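Local coordinates for protein ParA (Salmonella enterica subsp. enterica serovar Newport str. SL317, PDB 3EZF) that probably binds and hydrolyses ATP to drive plasmid partition and, through a winged-helix DNA-binding domain, regulates transcription in response to ADP, at residues Y112-V117 with Y248-I253. Residues are numbered along the deposited sequence; the frame is centred on the assembly and turned at random.
Sequences YVIFVV and YDFIFI
I114 lies alongside the ring of F252, the two side chains pointing the same way from neighbouring parallel strands. I114 CD1 sits over one face of the F252 ring, 4.0 Å from its centroid, a CH-pi contact offset toward the rim near CZ. The CG2 branch of I114 meets the same ring at CE2 and CD2. With CG1 beside the backbone N (chi1 -63°) and CG2 anti to it, the two branches of I114 diverge; the turn about chi2 then sets CD1 over the ring. V116 approaches the edge of that ring, CG2 lying 3.4 Å from F252 CD2 near the ring plane. Earlier along both strands, Y112 CB meets the edge of the F250 ring at CD2, in the ring plane.

On the other face of the sheet, V113 CG1 reaches I253 CD1 at 3.4 Å, and F115 brings CD1 to I253 CG2. Helix 235-241 packs on V113 through R237 and I241, and on I253 through L236 and I241.

Five backbone hydrogen bonds join the strands. I251 donates to Y112 O and accepts from I114 N (2.8 Å from I114 N to I251 O); I253 donates to I114 O and accepts from V116 N. The first, Y112 N to D249 O, is the longest at 3.3 Å, its donor standing above the carbonyl plane. D249 itself points away from strand 112-116, and its OD1 makes a salt bridge with R148 NH2.

Strands 112-116 and 250-254 are the central pair of the six-stranded parallel sheet, order 3-2-4-1-5-6, of a P-loop NTPase core. With every touching residue buried, V113 and F115 bonding through their backbones to D271, L272 and L274 on their other side, and only hydrocarbon and aromatic carbon meeting between side chains, the chemistry implies a hydrophobic centre to that core.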
loop_
_atom_site.group_PDB
_atom_site.type_symbol
_atom_site.label_atom_id
_atom_site.label_comp_id
_atom_site.label_asym_id
_atom_site.label_seq_id
_atom_site.Cartn_x
_atom_site.Cartn_y
_atom_site.Cartn_z
ATOM N N TYR A 112 19.599 19.392 -0.986
ATOM C CA TYR A 112 18.279 19.915 -1.203
ATOM C C TYR A 112 17.382 18.701 -0.888
ATOM O O TYR A 112 17.330 17.754 -1.662
ATOM C CB TYR A 112 18.052 20.473 -2.632
ATOM C CG TYR A 112 16.838 21.335 -2.645
ATOM C CD1 TYR A 112 15.653 20.937 -3.272
ATOM C CD2 TYR A 112 16.850 22.569 -1.965
ATOM C CE1 TYR A 112 14.499 21.744 -3.198
ATOM C CE2 TYR A 112 15.695 23.356 -1.871
ATOM C CZ TYR A 112 14.528 22.936 -2.490
ATOM O OH TYR A 112 13.396 23.705 -2.385
ATOM N N VAL A 113 16.679 18.720 0.246
ATOM C CA VAL A 113 15.847 17.588 0.644
ATOM C C VAL A 113 14.389 17.697 0.192
ATOM O O VAL A 113 13.668 18.630 0.566
ATOM C CB VAL A 113 15.905 17.387 2.166
ATOM C CG1 VAL A 113 15.111 16.161 2.568
ATOM C CG2 VAL A 113 17.327 17.230 2.585
ATOM N N ILE A 114 13.961 16.707 -0.590
ATOM C CA ILE A 114 12.615 16.659 -1.144
ATOM C C ILE A 114 11.713 15.605 -0.502
ATOM O O ILE A 114 11.923 14.412 -0.672
ATOM C CB ILE A 114 12.709 16.393 -2.646
ATOM C CG1 ILE A 114 13.432 17.565 -3.318
ATOM C CG2 ILE A 114 11.334 16.165 -3.221
ATOM C CD1 ILE A 114 14.511 17.152 -4.298
ATOM N N PHE A 115 10.705 16.049 0.234
ATOM C CA PHE A 115 9.786 15.129 0.883
ATOM C C PHE A 115 8.698 14.773 -0.113
ATOM O O PHE A 115 7.862 15.616 -0.431
ATOM C CB PHE A 115 9.152 15.785 2.108
ATOM C CG PHE A 115 8.220 14.881 2.851
ATOM C CD1 PHE A 115 8.666 14.141 3.944
ATOM C CD2 PHE A 115 6.912 14.711 2.413
ATOM C CE1 PHE A 115 7.816 13.235 4.586
ATOM C CE2 PHE A 115 6.055 13.814 3.039
ATOM C CZ PHE A 115 6.506 13.073 4.129
ATOM N N VAL A 116 8.700 13.534 -0.605
ATOM C CA VAL A 116 7.697 13.093 -1.581
ATOM C C VAL A 116 6.425 12.586 -0.911
ATOM O O VAL A 116 6.476 11.624 -0.151
ATOM C CB VAL A 116 8.249 11.969 -2.470
ATOM C CG1 VAL A 116 7.321 11.728 -3.650
ATOM C CG2 VAL A 116 9.630 12.331 -2.954
ATOM N N VAL A 117 5.297 13.237 -1.212
ATOM C CA VAL A 117 3.984 12.899 -0.651
ATOM C C VAL A 117 3.307 11.739 -1.367
ATOM O O VAL A 117 2.484 11.944 -2.250
ATOM C CB VAL A 117 3.041 14.115 -0.702
ATOM C CG1 VAL A 117 1.625 13.715 -0.305
ATOM C CG2 VAL A 117 3.558 15.191 0.226
ATOM N N TYR A 248 25.453 14.588 -1.874
ATOM C CA TYR A 248 24.295 14.494 -2.731
ATOM C C TYR A 248 23.692 15.846 -3.036
ATOM O O TYR A 248 23.543 16.687 -2.143
ATOM C CB TYR A 248 23.272 13.585 -2.071
ATOM C CG TYR A 248 23.713 12.143 -2.027
ATOM C CD1 TYR A 248 23.613 11.335 -3.155
ATOM C CD2 TYR A 248 24.241 11.593 -0.867
ATOM C CE1 TYR A 248 24.025 10.005 -3.133
ATOM C CE2 TYR A 248 24.658 10.268 -0.830
ATOM C CZ TYR A 248 24.544 9.474 -1.968
ATOM O OH TYR A 248 24.912 8.149 -1.951
ATOM N N ASP A 249 23.351 16.051 -4.308
ATOM C CA ASP A 249 22.755 17.302 -4.751
ATOM C C ASP A 249 21.306 17.321 -4.323
ATOM O O ASP A 249 20.786 18.337 -3.872
ATOM C CB ASP A 249 22.852 17.415 -6.269
ATOM C CG ASP A 249 24.287 17.479 -6.747
ATOM O OD1 ASP A 249 24.997 18.424 -6.345
ATOM O OD2 ASP A 249 24.713 16.590 -7.514
ATOM N N PHE A 250 20.669 16.164 -4.450
ATOM C CA PHE A 250 19.256 15.984 -4.097
ATOM C C PHE A 250 19.095 14.785 -3.164
ATOM O O PHE A 250 19.818 13.794 -3.290
ATOM C CB PHE A 250 18.418 15.722 -5.362
ATOM C CG PHE A 250 18.308 16.902 -6.290
ATOM C CD1 PHE A 250 18.139 16.703 -7.652
ATOM C CD2 PHE A 250 18.345 18.208 -5.806
ATOM C CE1 PHE A 250 18.008 17.773 -8.513
ATOM C CE2 PHE A 250 18.213 19.293 -6.666
ATOM C CZ PHE A 250 18.045 19.073 -8.021
ATOM N N ILE A 251 18.154 14.882 -2.231
ATOM C CA ILE A 251 17.872 13.783 -1.312
ATOM C C ILE A 251 16.355 13.650 -1.173
ATOM O O ILE A 251 15.710 14.525 -0.602
ATOM C CB ILE A 251 18.499 14.016 0.096
ATOM C CG1 ILE A 251 20.026 13.940 0.021
ATOM C CG2 ILE A 251 17.969 12.981 1.086
ATOM C CD1 ILE A 251 20.695 14.060 1.367
ATOM N N PHE A 252 15.782 12.568 -1.701
ATOM C CA PHE A 252 14.336 12.363 -1.613
ATOM C C PHE A 252 13.966 11.526 -0.411
ATOM O O PHE A 252 14.754 10.707 0.044
ATOM C CB PHE A 252 13.790 11.668 -2.860
ATOM C CG PHE A 252 13.741 12.544 -4.073
ATOM C CD1 PHE A 252 14.851 12.678 -4.902
ATOM C CD2 PHE A 252 12.589 13.256 -4.375
ATOM C CE1 PHE A 252 14.821 13.509 -6.005
ATOM C CE2 PHE A 252 12.544 14.100 -5.488
ATOM C CZ PHE A 252 13.665 14.223 -6.303
ATOM N N ILE A 253 12.758 11.725 0.098
ATOM C CA ILE A 253 12.285 10.962 1.237
ATOM C C ILE A 253 10.928 10.336 0.965
ATOM O O ILE A 253 9.978 11.030 0.594
ATOM C CB ILE A 253 12.211 11.840 2.473
ATOM C CG1 ILE A 253 13.626 12.248 2.856
ATOM C CG2 ILE A 253 11.568 11.083 3.635
ATOM C CD1 ILE A 253 13.684 13.369 3.819
#